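Local structure of Rbam17540 (Bacillus amyloliquefaciens, 2YOY) at residues D71-D76 against K116-D121; F90-T95 against W103-T108; G158-A163 against N167-V172. The protein is a copper-dependent lytic polysaccharide mono-oxygenase (formerly CBM33) that probably cleaves cellulose chains oxidatively. All coordinates share one frame; numbering follows the deposited sequence.

Contact 1 (D71-D76 against K116-D121)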
# COMPACT_ATOMS: atom_id res chain seq x y z
N ASP A 71 9.00 2.72 -5.89
CA ASP A 71 9.82 3.31 -4.85
C ASP A 71 10.21 4.75 -5.12
O ASP A 71 10.69 5.40 -4.20
CB ASP A 71 11.05 2.45 -4.60
CG ASP A 71 10.72 1.09 -4.02
OD1 ASP A 71 9.82 0.98 -3.14
OD2 ASP A 71 11.42 0.11 -4.41
N LYS A 72 9.97 5.25 -6.34
CA LYS A 72 10.18 6.65 -6.60
C LYS A 72 9.35 7.46 -5.64
O LYS A 72 8.26 7.06 -5.28
CB LYS A 72 9.80 7.03 -8.03
CG LYS A 72 10.74 6.50 -9.08
CD LYS A 72 10.59 7.28 -10.39
CE LYS A 72 11.63 6.87 -11.41
NZ LYS A 72 11.52 7.70 -12.64
N GLN A 73 9.86 8.59 -5.20
CA GLN A 73 9.08 9.43 -4.28
C GLN A 73 9.41 10.89 -4.40
O GLN A 73 10.51 11.33 -4.05
CB GLN A 73 9.27 8.94 -2.85
CG GLN A 73 8.42 9.59 -1.79
CD GLN A 73 6.93 9.42 -2.02
OE1 GLN A 73 6.44 8.31 -2.23
NE2 GLN A 73 6.22 10.55 -2.07
N THR A 74 8.47 11.62 -4.96
CA THR A 74 8.51 13.08 -4.99
C THR A 74 7.16 13.62 -4.62
O THR A 74 6.14 12.91 -4.65
CB THR A 74 8.91 13.66 -6.37
OG1 THR A 74 7.83 13.47 -7.31
CG2 THR A 74 10.18 13.03 -6.90
N ALA A 75 7.13 14.92 -4.31
CA ALA A 75 5.87 15.57 -4.02
C ALA A 75 4.83 15.49 -5.14
O ALA A 75 3.62 15.47 -4.86
CB ALA A 75 6.11 17.03 -3.63
N ASP A 76 5.30 15.42 -6.39
CA ASP A 76 4.43 15.54 -7.56
C ASP A 76 4.23 14.25 -8.33
O ASP A 76 3.36 14.22 -9.20
CB ASP A 76 4.97 16.63 -8.51
CG ASP A 76 4.84 18.05 -7.92
OD1 ASP A 76 4.09 18.25 -6.93
OD2 ASP A 76 5.51 18.96 -8.42
N LYS A 116 11.70 12.30 -0.32
CA LYS A 116 12.71 11.36 0.06
C LYS A 116 12.13 9.96 -0.01
O LYS A 116 10.92 9.78 0.08
CB LYS A 116 13.21 11.61 1.49
CG LYS A 116 13.71 13.01 1.75
CD LYS A 116 14.96 13.32 0.93
CE LYS A 116 15.65 14.58 1.45
NZ LYS A 116 16.91 14.90 0.71
N PRO A 117 13.00 8.95 -0.16
CA PRO A 117 12.48 7.59 -0.15
C PRO A 117 11.76 7.24 1.15
O PRO A 117 12.13 7.72 2.21
CB PRO A 117 13.73 6.71 -0.35
CG PRO A 117 14.77 7.64 -0.88
CD PRO A 117 14.47 8.99 -0.33
N LEU A 118 10.71 6.42 1.07
CA LEU A 118 9.92 6.09 2.24
C LEU A 118 10.77 5.29 3.22
O LEU A 118 11.45 4.32 2.84
CB LEU A 118 8.68 5.27 1.84
CG LEU A 118 7.67 5.98 0.97
CD1 LEU A 118 6.50 5.03 0.64
CD2 LEU A 118 7.14 7.21 1.64
N SER A 119 10.69 5.66 4.49
CA SER A 119 11.31 4.91 5.56
C SER A 119 10.29 4.64 6.67
O SER A 119 9.33 5.40 6.85
CB SER A 119 12.55 5.68 6.08
OG SER A 119 12.16 6.94 6.58
N ARG A 120 10.53 3.59 7.45
CA ARG A 120 9.69 3.26 8.62
C ARG A 120 9.43 4.36 9.57
O ARG A 120 8.35 4.45 10.14
CB ARG A 120 10.37 2.21 9.50
CG ARG A 120 10.26 0.85 8.94
CD ARG A 120 11.51 0.05 9.22
NE ARG A 120 11.23 -1.29 8.77
CZ ARG A 120 11.32 -1.70 7.51
NH1 ARG A 120 11.71 -0.86 6.53
NH2 ARG A 120 11.00 -2.94 7.23
N ASP A 121 10.47 5.14 9.84
CA ASP A 121 10.38 6.16 10.83
C ASP A 121 9.58 7.37 10.40
O ASP A 121 9.30 8.25 11.22
CB ASP A 121 11.77 6.53 11.35
CG ASP A 121 12.63 7.21 10.33
OD1 ASP A 121 12.19 7.47 9.18
OD2 ASP A 121 13.78 7.49 10.70
O HOH W 1 9.98 5.27 -1.55
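Asp-71 reaches segment 116-121 through a water: its backbone O accepts a hydrogen bond from the water at 2.7 Å, and the same water accepts one from Leu-118 N at 3.0 Å. The carboxylate of Asp-71 turns to other partners, a salt bridge with Arg-55 and a hydrogen bond with Ser-58. Direct packing comes two residues later, where Gln-73 lies nearest Pro-117, their CA atoms 5.7 Å apart. Gln-73 CG is anti to the backbone N (chi1 -174°) and sits 3.1 Å from Lys-116 O, and Gln-73 CB is 3.5 Å from the same oxygen. The contact thus joins two loops, one leading into strand 81-83 and the other linking strands 100-108 and 123-130, at the rim of the immunoglobulin-like beta-sandwich core of these enzymes. A bend at chi2 (60°) brings the amide of Gln-73 close to Leu-118, where OE1 comes within 4.1 Å of Leu-118 CD2 and NE2 donates to the backbone O of Pro-114. Both Gln-73 and Leu-118 also pack on Ile-155 of strand 154-162. A leucine in place of Gln-73 would probably leave Pro-114 O without its amide donor, loosening the hold on the 116-121 loop.

Contact 2 (F90-T95 against W103-T108)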
# COMPACT_ATOMS: atom_id res chain seq x y z
N PHE A 90 -11.29 0.56 4.04
CA PHE A 90 -10.21 0.09 3.16
C PHE A 90 -10.62 -1.29 2.71
O PHE A 90 -10.70 -2.21 3.52
CB PHE A 90 -8.85 0.08 3.91
CG PHE A 90 -8.43 1.42 4.31
CD1 PHE A 90 -8.96 2.05 5.43
CD2 PHE A 90 -7.50 2.14 3.51
CE1 PHE A 90 -8.60 3.35 5.75
CE2 PHE A 90 -7.14 3.45 3.85
CZ PHE A 90 -7.68 4.06 4.97
N THR A 91 -10.93 -1.42 1.41
CA THR A 91 -11.38 -2.67 0.82
C THR A 91 -10.35 -3.27 -0.10
O THR A 91 -9.89 -2.62 -1.05
CB THR A 91 -12.66 -2.45 0.02
OG1 THR A 91 -13.68 -2.00 0.92
CG2 THR A 91 -13.11 -3.73 -0.61
N TRP A 92 -9.98 -4.52 0.19
CA TRP A 92 -9.04 -5.29 -0.63
C TRP A 92 -9.78 -6.08 -1.69
O TRP A 92 -10.90 -6.57 -1.45
CB TRP A 92 -8.23 -6.25 0.27
CG TRP A 92 -7.23 -5.55 1.18
CD1 TRP A 92 -7.51 -4.86 2.32
CD2 TRP A 92 -5.80 -5.53 1.05
NE1 TRP A 92 -6.33 -4.40 2.90
CE2 TRP A 92 -5.28 -4.81 2.15
CE3 TRP A 92 -4.92 -6.02 0.10
CZ2 TRP A 92 -3.90 -4.56 2.31
CZ3 TRP A 92 -3.54 -5.78 0.28
CH2 TRP A 92 -3.05 -5.08 1.37
N HIS A 93 -9.18 -6.18 -2.87
CA HIS A 93 -9.57 -7.13 -3.91
C HIS A 93 -8.48 -8.21 -3.95
O HIS A 93 -7.28 -7.88 -4.01
CB HIS A 93 -9.65 -6.45 -5.25
CG HIS A 93 -9.90 -7.38 -6.40
ND1 HIS A 93 -11.13 -7.94 -6.65
CD2 HIS A 93 -9.06 -7.88 -7.33
CE1 HIS A 93 -11.04 -8.74 -7.69
NE2 HIS A 93 -9.80 -8.71 -8.13
N TYR A 94 -8.90 -9.46 -3.85
CA TYR A 94 -8.00 -10.61 -3.82
C TYR A 94 -8.09 -11.41 -5.12
O TYR A 94 -9.19 -11.77 -5.57
CB TYR A 94 -8.28 -11.50 -2.61
CG TYR A 94 -8.04 -10.80 -1.31
CD1 TYR A 94 -6.74 -10.54 -0.89
CD2 TYR A 94 -9.09 -10.36 -0.52
CE1 TYR A 94 -6.52 -9.88 0.28
CE2 TYR A 94 -8.87 -9.69 0.67
CZ TYR A 94 -7.58 -9.44 1.05
OH TYR A 94 -7.35 -8.77 2.21
N THR A 95 -6.94 -11.65 -5.75
CA THR A 95 -6.87 -12.70 -6.79
C THR A 95 -6.58 -14.08 -6.16
O THR A 95 -6.91 -15.11 -6.72
CB THR A 95 -5.82 -12.37 -7.84
OG1 THR A 95 -4.52 -12.34 -7.22
CG2 THR A 95 -6.12 -11.02 -8.47
N TRP A 103 -4.08 -7.65 9.28
CA TRP A 103 -3.75 -6.50 8.50
C TRP A 103 -3.41 -5.34 9.43
O TRP A 103 -3.83 -5.28 10.60
CB TRP A 103 -4.90 -6.05 7.61
CG TRP A 103 -5.46 -7.02 6.62
CD1 TRP A 103 -5.25 -7.02 5.26
CD2 TRP A 103 -6.46 -8.04 6.86
NE1 TRP A 103 -6.03 -7.97 4.65
CE2 TRP A 103 -6.77 -8.62 5.60
CE3 TRP A 103 -7.12 -8.49 8.00
CZ2 TRP A 103 -7.74 -9.65 5.46
CZ3 TRP A 103 -8.07 -9.54 7.86
CH2 TRP A 103 -8.35 -10.10 6.61
N HIS A 104 -2.55 -4.48 8.94
CA HIS A 104 -2.06 -3.33 9.73
C HIS A 104 -1.83 -2.12 8.85
O HIS A 104 -1.35 -2.24 7.71
CB HIS A 104 -0.87 -3.70 10.65
CG HIS A 104 0.18 -4.58 10.02
ND1 HIS A 104 1.52 -4.30 10.14
CD2 HIS A 104 0.10 -5.75 9.33
CE1 HIS A 104 2.22 -5.22 9.49
NE2 HIS A 104 1.38 -6.12 9.02
N TYR A 105 -2.23 -0.96 9.36
CA TYR A 105 -2.29 0.29 8.60
C TYR A 105 -1.50 1.38 9.31
O TYR A 105 -1.57 1.51 10.54
CB TYR A 105 -3.75 0.75 8.46
CG TYR A 105 -4.62 -0.16 7.56
CD1 TYR A 105 -5.25 -1.25 8.07
CD2 TYR A 105 -4.76 0.10 6.21
CE1 TYR A 105 -6.01 -2.07 7.30
CE2 TYR A 105 -5.53 -0.75 5.38
CZ TYR A 105 -6.12 -1.85 5.95
OH TYR A 105 -6.92 -2.68 5.23
N TYR A 106 -0.76 2.15 8.52
CA TYR A 106 0.12 3.19 8.96
C TYR A 106 -0.18 4.44 8.13
O TYR A 106 -0.63 4.35 6.99
CB TYR A 106 1.56 2.79 8.73
CG TYR A 106 1.95 1.46 9.36
CD1 TYR A 106 1.57 0.24 8.79
CD2 TYR A 106 2.62 1.41 10.57
CE1 TYR A 106 1.85 -0.96 9.42
CE2 TYR A 106 2.94 0.21 11.15
CZ TYR A 106 2.56 -0.96 10.59
OH TYR A 106 2.84 -2.15 11.18
N ILE A 107 0.15 5.60 8.66
CA ILE A 107 0.08 6.86 7.91
C ILE A 107 1.39 7.59 8.14
O ILE A 107 2.03 7.41 9.16
CB ILE A 107 -1.11 7.74 8.31
CG1 ILE A 107 -1.35 8.82 7.23
CG2 ILE A 107 -0.85 8.40 9.66
CD1 ILE A 107 -2.69 9.48 7.35
N THR A 108 1.75 8.39 7.17
CA THR A 108 2.90 9.27 7.29
C THR A 108 2.68 10.28 8.41
O THR A 108 1.59 10.74 8.64
CB THR A 108 3.15 10.06 6.00
OG1 THR A 108 1.90 10.48 5.46
CG2 THR A 108 3.88 9.16 4.99
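Trp-92 meets both Tyr-105 and Trp-103, using successive atoms of its indole. From CB, the Trp-92 side chain leaves its strand toward segment 103-108 with CG beside the backbone N (chi1 -70°). Its CD1 comes first, 3.7 Å from Tyr-105 OH. Next is NE1, which donates to Tyr-105 OH at 3.0 Å, the N-H...O angle 157° and the oxygen almost in the indole plane. Beyond it, CE2 lies 3.8 Å from Trp-103 CD1, an atom that sits over one face of the Trp-92 indole, toward its rim; CZ2 still grazes the same carbon. The two indoles are turned obliquely, planes at 47°. Tyr-105 OH is gripped a second time by His-142 ND1, so this buried hydroxyl has two polar partners that limit its rotation. Tyr-105 also packs obliquely on Phe-90, with Tyr-105 CE2 3.7 Å from Phe-90 CB. Farther along, Trp-103 NE1 donates to Tyr-94 OH at 2.9 Å, a more bent bond that still lies close to the indole plane. With strand axes 11.1 Å apart, the packing is made by side chains alone, and it forms the aromatic core between the two facing sheets of the beta-sandwich, the immunoglobulin-like scaffold of lytic polysaccharide mono-oxygenases, whose copper lies about 8 Å from the Tyr-94 side chain.

Contact 3 (G158-A163 against N167-V172); sequences GVWDVA and NAFYNV. With EDO (1,2-ethanediol), chain D.
Phe-169 carries Trp-160 CZ3 over one face, 3.6 Å above the ring plane and displaced toward the rim, while Val-162 CG2 and a carbon of 1,2-ethanediol sit at its edge. The six-membered ring of Trp-160 and the Phe-169 ring are roughly parallel (27°) but strongly offset, with little overlap; the closest atoms are Trp-160 CE3 and Phe-169 CD1 at 3.4 Å. With CG of Trp-160 anti to its amide nitrogen (chi1 167°) and that of Phe-169 swung beside its own (chi1 -68°), the two side chains run alongside each other. On the other face of the sheet, Val-159 CG1 makes a CH-pi contact 4.0 Å from the centroid of the Tyr-170 ring. Between the two layers runs the antiparallel hairpin of strands 154-162 and 167-177. Gly-158 with Asn-171 and Trp-160 with Phe-169 are hydrogen-bonded pairs, and the Val-162 N to Asn-167 O bond follows at 3.2 Å. A water donates to both Asp-161 OD1 and Tyr-170 OH, bridging two side chains on the face that carries Val-159, where His-104 also binds Asp-161 OD1 and Pro-43 O receives Tyr-170 OH. Asn-167 OD1 accepts a bond of 2.9 Å from O1 of the diol, probably a crystallisation molecule. Phe-169 also meets His-1, a copper ligand, edge-to-face, and its side chain lies about 4 Å from the copper(I) ion. The chemistry implied is an apolar flank to the metal: a phenyl ring offers it no donor atom, and the Trp-160 and Val-162 contacts limit how that ring can turn.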
# COMPACT_ATOMS: atom_id res chain seq x y z
N GLY A 158 -1.16 0.20 3.78
CA GLY A 158 -1.73 -1.03 4.24
C GLY A 158 -0.91 -2.27 4.06
O GLY A 158 -0.37 -2.49 2.98
N VAL A 159 -0.82 -3.08 5.11
CA VAL A 159 -0.06 -4.30 5.09
C VAL A 159 -0.95 -5.53 5.40
O VAL A 159 -1.68 -5.54 6.38
CB VAL A 159 1.13 -4.22 6.06
CG1 VAL A 159 2.03 -5.44 5.88
CG2 VAL A 159 1.97 -2.95 5.85
N TRP A 160 -0.86 -6.56 4.56
CA TRP A 160 -1.61 -7.76 4.71
C TRP A 160 -0.60 -8.89 4.98
O TRP A 160 0.22 -9.22 4.11
CB TRP A 160 -2.39 -8.00 3.43
CG TRP A 160 -3.00 -9.40 3.29
CD1 TRP A 160 -3.47 -10.18 4.29
CD2 TRP A 160 -3.17 -10.15 2.07
NE1 TRP A 160 -3.93 -11.35 3.78
CE2 TRP A 160 -3.76 -11.37 2.43
CE3 TRP A 160 -2.90 -9.90 0.72
CZ2 TRP A 160 -4.06 -12.36 1.48
CZ3 TRP A 160 -3.19 -10.87 -0.22
CH2 TRP A 160 -3.79 -12.10 0.18
N ASP A 161 -0.65 -9.46 6.18
CA ASP A 161 0.23 -10.59 6.56
C ASP A 161 -0.45 -11.92 6.27
O ASP A 161 -1.55 -12.17 6.76
CB ASP A 161 0.53 -10.56 8.06
CG ASP A 161 1.54 -9.50 8.45
OD1 ASP A 161 1.90 -8.61 7.62
OD2 ASP A 161 1.93 -9.51 9.67
N VAL A 162 0.25 -12.79 5.55
CA VAL A 162 -0.24 -14.16 5.25
C VAL A 162 0.13 -15.07 6.42
O VAL A 162 1.26 -15.04 6.96
CB VAL A 162 0.38 -14.67 3.92
CG1 VAL A 162 -0.07 -16.11 3.63
CG2 VAL A 162 0.00 -13.76 2.77
N ALA A 163 -0.86 -15.83 6.87
CA ALA A 163 -0.72 -16.64 8.11
C ALA A 163 0.31 -17.77 7.98
O ALA A 163 1.06 -18.09 8.92
CB ALA A 163 -2.06 -17.25 8.41
N ASN A 167 5.39 -14.27 4.03
CA ASN A 167 5.13 -13.15 3.14
C ASN A 167 4.05 -12.21 3.64
O ASN A 167 3.19 -12.58 4.43
CB ASN A 167 4.67 -13.67 1.79
CG ASN A 167 5.69 -14.56 1.12
OD1 ASN A 167 5.37 -15.65 0.69
ND2 ASN A 167 6.91 -14.09 1.03
N ALA A 168 4.07 -11.00 3.09
CA ALA A 168 3.03 -9.98 3.32
C ALA A 168 2.93 -9.14 2.08
O ALA A 168 3.87 -9.10 1.27
CB ALA A 168 3.36 -9.12 4.53
N PHE A 169 1.80 -8.45 1.92
CA PHE A 169 1.57 -7.56 0.77
C PHE A 169 1.49 -6.14 1.30
O PHE A 169 0.87 -5.91 2.35
CB PHE A 169 0.28 -7.99 0.03
CG PHE A 169 0.42 -9.33 -0.64
CD1 PHE A 169 0.35 -10.49 0.12
CD2 PHE A 169 0.73 -9.43 -1.98
CE1 PHE A 169 0.57 -11.72 -0.48
CE2 PHE A 169 0.89 -10.66 -2.59
CZ PHE A 169 0.82 -11.78 -1.83
N TYR A 170 2.19 -5.24 0.60
CA TYR A 170 2.42 -3.86 1.00
C TYR A 170 1.79 -2.95 -0.03
O TYR A 170 2.21 -2.94 -1.15
CB TYR A 170 3.94 -3.57 1.13
CG TYR A 170 4.57 -4.36 2.23
CD1 TYR A 170 4.98 -5.69 2.02
CD2 TYR A 170 4.72 -3.82 3.49
CE1 TYR A 170 5.49 -6.44 3.07
CE2 TYR A 170 5.25 -4.54 4.53
CZ TYR A 170 5.65 -5.85 4.32
OH TYR A 170 6.12 -6.53 5.43
N ASN A 171 0.77 -2.18 0.35
CA ASN A 171 0.14 -1.27 -0.58
C ASN A 171 0.10 0.15 -0.01
O ASN A 171 -0.63 0.45 0.95
CB ASN A 171 -1.30 -1.66 -0.89
CG ASN A 171 -1.49 -2.72 -2.00
OD1 ASN A 171 -2.62 -2.91 -2.44
ND2 ASN A 171 -0.44 -3.45 -2.37
N VAL A 172 0.87 1.03 -0.63
CA VAL A 172 0.83 2.41 -0.33
C VAL A 172 -0.29 3.07 -1.10
O VAL A 172 -0.63 2.68 -2.22
CB VAL A 172 2.20 3.17 -0.55
CG1 VAL A 172 3.22 2.61 0.38
CG2 VAL A 172 2.66 3.08 -2.00
C1 EDO D . 1.51 -15.81 -0.55
O1 EDO D . 2.53 -16.02 0.44
C2 EDO D . 1.81 -16.50 -1.88
O2 EDO D . 3.08 -16.13 -2.42
O HOH W 2 4.39 -7.42 7.66

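In the fold
From the N terminus, whose His-1 binds the copper, the chain enters contact 1 at 71-76, and 116-121 closes that loop 40 residues on. Contact 2 is nested inside it: strand 86-94 of the three-stranded sheet leads, after a short excursion, into strand 100-108 of the larger sheet, so the contact joins the two layers. Contact 3 follows in series as the hairpin of strands 154-162 and 167-177, closing the short turn 163-166. Strand 154-162 neighbours 100-108, and a probable backbone hydrogen bond from Val-159 N to His-104 O (2.8 Å) links contacts 2 and 3. Contact 1, whose centre is about 19 Å from either of the others' centres, touches contact 3 through Leu-118 and Val-172.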